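Local coordinates for subclass B3 metallo-beta-lactamase (PDB 7LUU), which probably hydrolyses the beta-lactam ring of antibiotics at an active site that holds two zinc ions, so degrading the drugs, at residues A[55-60]-A[72-77]; A[115-120]-A[185-190]; A[190-195]-A[205-210]. One frame throughout, in Å; residues are numbered along the deposited sequence.

Contact 1 (A[55-60]-A[72-77])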
loop_
_atom_site.group_PDB
_atom_site.type_symbol
_atom_site.label_atom_id
_atom_site.label_comp_id
_atom_site.label_asym_id
_atom_site.label_seq_id
_atom_site.Cartn_x
_atom_site.Cartn_y
_atom_site.Cartn_z
ATOM N N TRP A 55 12.945 7.189 4.310
ATOM C CA TRP A 55 11.890 6.203 4.099
ATOM C C TRP A 55 12.236 4.874 4.747
ATOM O O TRP A 55 11.357 4.210 5.295
ATOM C CB TRP A 55 11.679 5.927 2.602
ATOM C CG TRP A 55 10.821 6.893 1.884
ATOM C CD1 TRP A 55 9.802 7.653 2.388
ATOM C CD2 TRP A 55 10.861 7.143 0.472
ATOM N NE1 TRP A 55 9.209 8.387 1.353
ATOM C CE2 TRP A 55 9.856 8.086 0.176
ATOM C CE3 TRP A 55 11.675 6.667 -0.575
ATOM C CZ2 TRP A 55 9.636 8.548 -1.138
ATOM C CZ3 TRP A 55 11.474 7.156 -1.880
ATOM C CH2 TRP A 55 10.449 8.070 -2.135
ATOM N N LEU A 56 13.494 4.435 4.617
ATOM C CA LEU A 56 13.858 3.097 5.049
ATOM C C LEU A 56 14.567 3.117 6.410
ATOM O O LEU A 56 15.192 2.141 6.797
ATOM C CB LEU A 56 14.771 2.436 3.998
ATOM C CG LEU A 56 14.096 2.289 2.646
ATOM C CD1 LEU A 56 15.039 1.495 1.688
ATOM C CD2 LEU A 56 12.780 1.534 2.754
ATOM N N ALA A 57 14.429 4.207 7.175
ATOM C CA ALA A 57 15.028 4.172 8.506
ATOM C C ALA A 57 14.470 2.968 9.285
ATOM O O ALA A 57 13.266 2.685 9.235
ATOM C CB ALA A 57 14.730 5.496 9.224
ATOM N N PRO A 58 15.302 2.233 9.986
ATOM C CA PRO A 58 14.849 0.956 10.528
ATOM C C PRO A 58 13.990 1.125 11.761
ATOM O O PRO A 58 14.227 2.014 12.607
ATOM C CB PRO A 58 16.151 0.234 10.902
ATOM C CG PRO A 58 17.161 1.380 11.146
ATOM C CD PRO A 58 16.770 2.437 10.137
ATOM N N LEU A 59 13.095 0.148 11.942
ATOM C CA LEU A 59 12.287 -0.012 13.158
ATOM C C LEU A 59 12.246 -1.488 13.509
ATOM O O LEU A 59 12.163 -2.333 12.611
ATOM C CB LEU A 59 10.855 0.489 12.934
ATOM C CG LEU A 59 10.689 2.007 12.716
ATOM C CD1 LEU A 59 9.212 2.304 12.406
ATOM C CD2 LEU A 59 11.176 2.840 13.978
ATOM N N PRO A 60 12.221 -1.849 14.786
ATOM C CA PRO A 60 12.022 -3.232 15.100
ATOM C C PRO A 60 10.659 -3.690 14.613
ATOM O O PRO A 60 9.655 -2.970 14.758
ATOM C CB PRO A 60 12.080 -3.267 16.641
ATOM C CG PRO A 60 11.563 -1.857 17.067
ATOM C CD PRO A 60 12.184 -0.952 15.981
ATOM N N GLY A 72 7.864 -3.198 8.224
ATOM C CA GLY A 72 8.366 -2.130 7.394
ATOM C C GLY A 72 9.312 -1.172 8.111
ATOM O O GLY A 72 10.221 -1.610 8.854
ATOM N N PHE A 73 9.233 0.100 7.751
ATOM C CA PHE A 73 10.274 1.097 8.077
ATOM C C PHE A 73 9.627 2.359 8.634
ATOM O O PHE A 73 8.407 2.483 8.637
ATOM C CB PHE A 73 11.062 1.442 6.813
ATOM C CG PHE A 73 11.551 0.216 6.112
ATOM C CD1 PHE A 73 12.727 -0.368 6.535
ATOM C CD2 PHE A 73 10.775 -0.450 5.129
ATOM C CE1 PHE A 73 13.175 -1.541 5.942
ATOM C CE2 PHE A 73 11.228 -1.639 4.572
ATOM C CZ PHE A 73 12.411 -2.192 4.951
ATOM N N ALA A 74 10.469 3.356 9.019
ATOM C CA ALA A 74 9.892 4.543 9.620
ATOM C C ALA A 74 9.002 5.271 8.647
ATOM O O ALA A 74 7.991 5.863 9.051
ATOM C CB ALA A 74 11.010 5.462 10.132
ATOM N N GLY A 75 9.343 5.251 7.370
ATOM C CA GLY A 75 8.579 6.052 6.406
ATOM C C GLY A 75 7.697 5.262 5.431
ATOM O O GLY A 75 6.985 5.885 4.609
ATOM N N LEU A 76 7.703 3.928 5.513
ATOM C CA LEU A 76 6.930 3.090 4.559
ATOM C C LEU A 76 6.437 1.888 5.319
ATOM O O LEU A 76 7.230 1.102 5.866
ATOM C CB LEU A 76 7.844 2.650 3.376
ATOM C CG LEU A 76 8.350 3.772 2.460
ATOM C CD1 LEU A 76 9.426 3.284 1.509
ATOM C CD2 LEU A 76 7.148 4.327 1.669
ATOM N N SER A 77 5.132 1.697 5.290
ATOM C CA SER A 77 4.527 0.579 6.012
ATOM C C SER A 77 4.578 -0.686 5.178
ATOM O O SER A 77 4.266 -0.670 3.981
ATOM C CB SER A 77 3.058 0.878 6.342
ATOM O OG SER A 77 2.992 2.060 7.164
HETATM O O HOH W 1 9.774 -3.031 11.236
HETATM O O HOH W 2 12.943 -1.811 9.649
#
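Phe73 reaches across to the chain where it leaves helix 49-55, and its side chain illustrates how a loop can be fitted against a helix end. Its CB meets two backbone oxygens, Trp55 O at 3.2 Å and Ala57 O at 3.5 Å. With CG anti to the carbonyl carbon (chi1 -51°), the ring then runs alongside the Leu56 side chain in the same direction. CG lies near Leu56 CA, and CD1 approaches Leu56 O. On the other flank CD2 and CE2 lie beneath a methyl: Leu56 CD2 sits 3.9 Å from the centroid of the Phe73 ring, a CH-pi contact over one face, displaced toward the rim. The ring also packs on Met100 and Ile101 of helix 98-107.

The same two carbonyls hold the facing loop. Ala57 O accepts Ala74 N at 2.9 Å in the carbonyl plane, whereas Trp55 O takes Gly75 N at 3.1 Å from above its plane, 38° out of it. Gly75 has no side chain, so its CA can come within 4.0 Å of Trp55 CA. Next to it Leu76 crosses Trp55: its CD1 lies 3.6 Å from Trp55 CB, while its CD2 lies over one face of the indole. Leu76 also touches His127 and His267, two ligands of a zinc ion. At the other end Leu59 CD1 rests on Ala74 CA, and two waters join Leu59 to Gly72 O, one through Leu59 O and one through Leu59 N.

All direct polar links here run from main chain to main chain, while the side chains contribute apolar surface alone. The fit between the loops therefore depends on backbone geometry and shape rather than on charge, and through Leu76 it extends to residues that bind metal.

Contact 2 (A[115-120]-A[185-190])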
loop_
_atom_site.group_PDB
_atom_site.type_symbol
_atom_site.label_atom_id
_atom_site.label_comp_id
_atom_site.label_asym_id
_atom_site.label_seq_id
_atom_site.Cartn_x
_atom_site.Cartn_y
_atom_site.Cartn_z
ATOM N N ILE A 115 5.408 -17.199 2.862
ATOM C CA ILE A 115 4.589 -16.082 2.387
ATOM C C ILE A 115 3.928 -16.531 1.090
ATOM O O ILE A 115 4.609 -16.884 0.108
ATOM C CB ILE A 115 5.446 -14.815 2.164
ATOM C CG1 ILE A 115 5.998 -14.332 3.526
ATOM C CG2 ILE A 115 4.570 -13.701 1.493
ATOM C CD1 ILE A 115 7.140 -13.306 3.422
ATOM N N LYS A 116 2.605 -16.565 1.107
ATOM C CA LYS A 116 1.824 -17.065 -0.008
ATOM C C LYS A 116 1.339 -15.942 -0.922
ATOM O O LYS A 116 1.107 -16.175 -2.106
ATOM C CB LYS A 116 0.591 -17.808 0.535
ATOM C CG LYS A 116 1.021 -19.101 1.312
ATOM C CD LYS A 116 1.793 -20.082 0.394
ATOM C CE LYS A 116 2.467 -21.443 0.997
ATOM N NZ LYS A 116 3.981 -21.673 0.667
ATOM N N PHE A 117 1.103 -14.770 -0.366
ATOM C CA PHE A 117 0.562 -13.648 -1.144
ATOM C C PHE A 117 1.256 -12.372 -0.711
ATOM O O PHE A 117 1.550 -12.190 0.475
ATOM C CB PHE A 117 -0.953 -13.449 -0.935
ATOM C CG PHE A 117 -1.776 -14.583 -1.468
ATOM C CD1 PHE A 117 -1.993 -14.704 -2.836
ATOM C CD2 PHE A 117 -2.312 -15.503 -0.607
ATOM C CE1 PHE A 117 -2.728 -15.772 -3.327
ATOM C CE2 PHE A 117 -3.042 -16.585 -1.082
ATOM C CZ PHE A 117 -3.259 -16.705 -2.470
ATOM N N ILE A 118 1.447 -11.453 -1.667
ATOM C CA ILE A 118 1.910 -10.104 -1.385
ATOM C C ILE A 118 0.835 -9.184 -1.957
ATOM O O ILE A 118 0.578 -9.191 -3.182
ATOM C CB ILE A 118 3.291 -9.831 -2.025
ATOM C CG1 ILE A 118 4.378 -10.786 -1.465
ATOM C CG2 ILE A 118 3.709 -8.344 -1.778
ATOM C CD1 ILE A 118 5.586 -10.872 -2.476
ATOM N N LEU A 119 0.167 -8.421 -1.079
ATOM C CA LEU A 119 -0.886 -7.490 -1.536
ATOM C C LEU A 119 -0.247 -6.136 -1.891
ATOM O O LEU A 119 0.679 -5.698 -1.235
ATOM C CB LEU A 119 -1.954 -7.297 -0.429
ATOM C CG LEU A 119 -2.387 -8.626 0.231
ATOM C CD1 LEU A 119 -3.532 -8.246 1.199
ATOM C CD2 LEU A 119 -2.848 -9.713 -0.718
ATOM N N SER A 120 -0.731 -5.471 -2.940
ATOM C CA SER A 120 -0.130 -4.207 -3.403
ATOM C C SER A 120 -1.145 -3.061 -3.320
ATOM O O SER A 120 -2.208 -3.149 -3.941
ATOM C CB SER A 120 0.375 -4.374 -4.843
ATOM O OG SER A 120 0.797 -3.128 -5.398
ATOM N N LEU A 185 -10.264 -12.372 -0.211
ATOM C CA LEU A 185 -9.227 -13.413 -0.272
ATOM C C LEU A 185 -9.259 -14.201 1.037
ATOM O O LEU A 185 -9.049 -13.624 2.120
ATOM C CB LEU A 185 -7.865 -12.742 -0.497
ATOM C CG LEU A 185 -6.667 -13.673 -0.365
ATOM C CD1 LEU A 185 -6.832 -14.699 -1.486
ATOM C CD2 LEU A 185 -5.383 -12.853 -0.549
ATOM N N ARG A 186 -9.581 -15.509 0.973
ATOM C CA ARG A 186 -9.693 -16.313 2.189
ATOM C C ARG A 186 -8.509 -17.258 2.220
ATOM O O ARG A 186 -8.236 -17.929 1.235
ATOM C CB ARG A 186 -11.024 -17.043 2.236
ATOM C CG ARG A 186 -12.125 -16.026 2.667
ATOM C CD ARG A 186 -13.455 -16.646 2.856
ATOM N NE ARG A 186 -14.504 -15.780 2.311
ATOM C CZ ARG A 186 -15.043 -14.794 3.010
ATOM N NH1 ARG A 186 -16.005 -14.030 2.484
ATOM N NH2 ARG A 186 -14.612 -14.561 4.241
ATOM N N ILE A 187 -7.754 -17.215 3.318
ATOM C CA ILE A 187 -6.576 -18.068 3.458
ATOM C C ILE A 187 -6.412 -18.402 4.932
ATOM O O ILE A 187 -6.491 -17.505 5.788
ATOM C CB ILE A 187 -5.341 -17.384 2.879
ATOM C CG1 ILE A 187 -4.097 -18.109 3.408
ATOM C CG2 ILE A 187 -5.334 -15.897 3.173
ATOM C CD1 ILE A 187 -2.822 -17.714 2.623
ATOM N N GLY A 188 -6.304 -19.690 5.222
ATOM C CA GLY A 188 -6.196 -20.090 6.616
ATOM C C GLY A 188 -7.460 -19.633 7.313
ATOM O O GLY A 188 -8.580 -19.849 6.817
ATOM N N ARG A 189 -7.304 -19.017 8.470
ATOM C CA ARG A 189 -8.495 -18.563 9.166
ATOM C C ARG A 189 -8.801 -17.114 8.878
ATOM O O ARG A 189 -9.787 -16.605 9.436
ATOM C CB ARG A 189 -8.368 -18.768 10.686
ATOM C CG ARG A 189 -7.255 -17.979 11.313
ATOM C CD ARG A 189 -7.390 -17.935 12.845
ATOM N NE ARG A 189 -7.489 -19.254 13.466
ATOM C CZ ARG A 189 -8.574 -19.699 14.103
ATOM N NH1 ARG A 189 -8.586 -20.912 14.649
ATOM N NH2 ARG A 189 -9.657 -18.931 14.192
ATOM N N ALA A 190 -8.012 -16.449 8.000
ATOM C CA ALA A 190 -8.099 -15.023 7.714
ATOM C C ALA A 190 -8.956 -14.754 6.479
ATOM O O ALA A 190 -9.076 -15.607 5.599
ATOM C CB ALA A 190 -6.720 -14.420 7.476
#
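The Phe117 ring receives Leu185 over one face and Ile187 at its edge. Leu185 CD2 stands 4.2 Å from the centroid of the Phe117 ring, 19° off the normal and offset toward the rim, a CH-pi contact. Ile187 CD1 lies in the ring plane, 3.9 Å from Phe117 CE2, and the two side chains run antiparallel as they pass. The extended form of Ile187, with CG1 anti to the backbone N (chi1 164°), carries that methyl across to the ring; it also reaches Lys116 CB at 4.0 Å. Leu185 CD2 serves two partners, since it meets Leu119 CD2 as well, again at 4.0 Å.

No hydrogen bond joins the two strands. Their axes stay 10.1 Å apart, the separation of stacked layers rather than of neighbours in one sheet, and they run nearly antiparallel at 157°. Phe117 and Leu119 also pack on Val143 of the adjacent strand 141-144, and Ile187 opens a type II' turn that leads to Ala190. Apolar residues interleaved between two sheets in this way are characteristic of the alpha-beta/beta-alpha sandwich of the metallo-beta-lactamase fold.

Contact 3 (A[190-195]-A[205-210])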
loop_
_atom_site.group_PDB
_atom_site.type_symbol
_atom_site.label_atom_id
_atom_site.label_comp_id
_atom_site.label_asym_id
_atom_site.label_seq_id
_atom_site.Cartn_x
_atom_site.Cartn_y
_atom_site.Cartn_z
ATOM N N ALA A 190 -8.012 -16.449 8.000
ATOM C CA ALA A 190 -8.099 -15.023 7.714
ATOM C C ALA A 190 -8.956 -14.754 6.479
ATOM O O ALA A 190 -9.076 -15.607 5.599
ATOM C CB ALA A 190 -6.720 -14.420 7.476
ATOM N N SER A 191 -9.581 -13.577 6.459
ATOM C CA SER A 191 -10.449 -13.130 5.364
ATOM C C SER A 191 -10.052 -11.698 5.090
ATOM O O SER A 191 -10.280 -10.822 5.934
ATOM C CB SER A 191 -11.928 -13.189 5.706
ATOM O OG SER A 191 -12.254 -14.553 5.923
ATOM N N ILE A 192 -9.476 -11.437 3.924
ATOM C CA ILE A 192 -8.987 -10.088 3.626
ATOM C C ILE A 192 -9.834 -9.497 2.502
ATOM O O ILE A 192 -9.886 -10.055 1.403
ATOM C CB ILE A 192 -7.511 -10.149 3.214
ATOM C CG1 ILE A 192 -6.704 -10.813 4.382
ATOM C CG2 ILE A 192 -6.990 -8.734 2.944
ATOM C CD1 ILE A 192 -5.316 -11.356 3.900
ATOM N N THR A 193 -10.405 -8.324 2.714
ATOM C CA THR A 193 -11.241 -7.739 1.673
ATOM C C THR A 193 -10.479 -6.657 0.923
ATOM O O THR A 193 -9.802 -5.829 1.532
ATOM C CB THR A 193 -12.538 -7.155 2.238
ATOM O OG1 THR A 193 -13.280 -8.207 2.890
ATOM C CG2 THR A 193 -13.381 -6.548 1.125
ATOM N N ALA A 194 -10.594 -6.667 -0.416
ATOM C CA ALA A 194 -9.993 -5.617 -1.272
ATOM C C ALA A 194 -10.997 -4.474 -1.440
ATOM O O ALA A 194 -12.188 -4.720 -1.708
ATOM C CB ALA A 194 -9.662 -6.234 -2.654
ATOM N N HIS A 195 -10.535 -3.225 -1.297
ATOM C CA HIS A 195 -11.393 -2.055 -1.531
ATOM C C HIS A 195 -10.701 -1.138 -2.512
ATOM O O HIS A 195 -9.631 -0.619 -2.212
ATOM C CB HIS A 195 -11.688 -1.276 -0.249
ATOM C CG HIS A 195 -12.181 -2.127 0.856
ATOM N ND1 HIS A 195 -13.518 -2.421 1.056
ATOM C CD2 HIS A 195 -11.492 -2.788 1.820
ATOM C CE1 HIS A 195 -13.637 -3.189 2.131
ATOM N NE2 HIS A 195 -12.429 -3.436 2.615
ATOM N N MET A 205 -5.404 0.672 -3.925
ATOM C CA MET A 205 -6.300 -0.310 -3.301
ATOM C C MET A 205 -5.962 -0.425 -1.824
ATOM O O MET A 205 -4.787 -0.435 -1.447
ATOM C CB MET A 205 -6.176 -1.686 -3.993
ATOM C CG MET A 205 -7.149 -2.768 -3.360
ATOM S SD MET A 205 -7.511 -4.041 -4.633
ATOM C CE MET A 205 -9.041 -3.339 -5.288
ATOM N N THR A 206 -7.005 -0.542 -1.002
ATOM C CA THR A 206 -6.936 -0.650 0.451
ATOM C C THR A 206 -7.394 -2.049 0.843
ATOM O O THR A 206 -8.229 -2.650 0.180
ATOM C CB THR A 206 -7.843 0.443 1.045
ATOM O OG1 THR A 206 -7.240 1.706 0.801
ATOM C CG2 THR A 206 -8.130 0.255 2.578
ATOM N N TRP A 207 -6.808 -2.588 1.909
ATOM C CA TRP A 207 -7.066 -3.948 2.354
ATOM C C TRP A 207 -7.595 -3.937 3.770
ATOM O O TRP A 207 -7.003 -3.274 4.621
ATOM C CB TRP A 207 -5.717 -4.732 2.297
ATOM C CG TRP A 207 -5.018 -4.574 0.957
ATOM C CD1 TRP A 207 -4.045 -3.623 0.615
ATOM C CD2 TRP A 207 -5.343 -5.267 -0.244
ATOM N NE1 TRP A 207 -3.706 -3.779 -0.732
ATOM C CE2 TRP A 207 -4.507 -4.752 -1.282
ATOM C CE3 TRP A 207 -6.273 -6.302 -0.547
ATOM C CZ2 TRP A 207 -4.541 -5.260 -2.585
ATOM C CZ3 TRP A 207 -6.288 -6.803 -1.813
ATOM C CH2 TRP A 207 -5.435 -6.265 -2.842
ATOM N N SER A 208 -8.604 -4.784 4.065
ATOM C CA SER A 208 -9.093 -4.855 5.429
ATOM C C SER A 208 -9.260 -6.300 5.875
ATOM O O SER A 208 -9.563 -7.203 5.078
ATOM C CB SER A 208 -10.449 -4.101 5.572
ATOM O OG SER A 208 -11.463 -4.783 4.791
ATOM N N TRP A 209 -9.093 -6.505 7.183
ATOM C CA TRP A 209 -9.289 -7.831 7.708
ATOM C C TRP A 209 -9.404 -7.750 9.221
ATOM O O TRP A 209 -9.013 -6.764 9.843
ATOM C CB TRP A 209 -8.091 -8.729 7.300
ATOM C CG TRP A 209 -6.780 -8.375 8.028
ATOM C CD1 TRP A 209 -6.229 -8.960 9.150
ATOM C CD2 TRP A 209 -5.876 -7.309 7.649
ATOM N NE1 TRP A 209 -5.025 -8.340 9.478
ATOM C CE2 TRP A 209 -4.770 -7.356 8.554
ATOM C CE3 TRP A 209 -5.871 -6.394 6.613
ATOM C CZ2 TRP A 209 -3.703 -6.430 8.506
ATOM C CZ3 TRP A 209 -4.759 -5.454 6.528
ATOM C CH2 TRP A 209 -3.710 -5.504 7.493
ATOM N N ASN A 210 -9.906 -8.832 9.822
ATOM C CA ASN A 210 -9.984 -8.967 11.285
ATOM C C ASN A 210 -8.754 -9.690 11.833
ATOM O O ASN A 210 -8.279 -10.674 11.246
ATOM C CB ASN A 210 -11.224 -9.778 11.656
ATOM C CG ASN A 210 -12.477 -8.923 11.823
ATOM O OD1 ASN A 210 -12.413 -7.692 11.734
ATOM N ND2 ASN A 210 -13.632 -9.580 12.089
HETATM O O HOH W 3 -11.307 -10.816 8.444
HETATM O O HOH W 4 -9.296 -12.140 9.026
#
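His195 and Ser208 meet through their side chains across two antiparallel strands, and together with Ile192 they bury the most surface here. His195 NE2 and Ser208 OG are hydrogen-bonded at 2.7 Å, nearly straight at 165°, with OG in the plane of the imidazole at its edge; the proton may sit on the nitrogen or on the hydroxyl. Ser208 turns OG between its backbone N and carbonyl carbon (chi1 66°), from where it faces the ring. The histidine backbone is gripped too: its N bonds to Thr206 O at 2.8 Å and its O accepts Thr206 N at 2.9 Å.

These bonds belong to the hairpin of strands 190-196 and 205-213, inside the second sheet of the metallo-beta-lactamase sandwich. His195 with Thr206 and Thr193 with Ser208 are hydrogen-bonded pairs; between them Ala194 and Trp207 form a non-hydrogen-bonded pair, in which Ala194 CB comes to 3.5 Å from Trp207 CZ3.

Ser208 O accepts Thr193 N at 2.7 Å and is also approached by the CA-H of Ile192. On the sheet face that carries Trp207 and Trp209, Ile192 lies beside Trp209, CG1 being 3.8 Å from Trp209 CB. Both side chains reach Ile81 of strand 79-82, and Trp209 NE1 bonds to Ser68 OG. Further along, two waters bridge Ser191 and Asn210, linking the backbone N of each to the O of the other.

Contacts 2 and 3 are directly coupled, their centres 10 Å apart: they share Ala190, and strand 184-187 pairs with strand 190-196, where Leu185 N probably bonds to Ile192 O at 2.8 Å. Contact 2 spans the space between the two sheets and contact 3 lies within one of them, yet both use that interlayer, since Trp207 CE2 packs 3.7 Å from Leu119 CB. Contact 1 stands apart, its centre 22 Å from each of the others and its nearest atoms about 8 Å from contact 2 and about 9 Å from contact 3. It nonetheless lies closer to the metals than contact 3: the Leu76 side chain is about 5 Å from a zinc ion, that of Met205 about 12 Å.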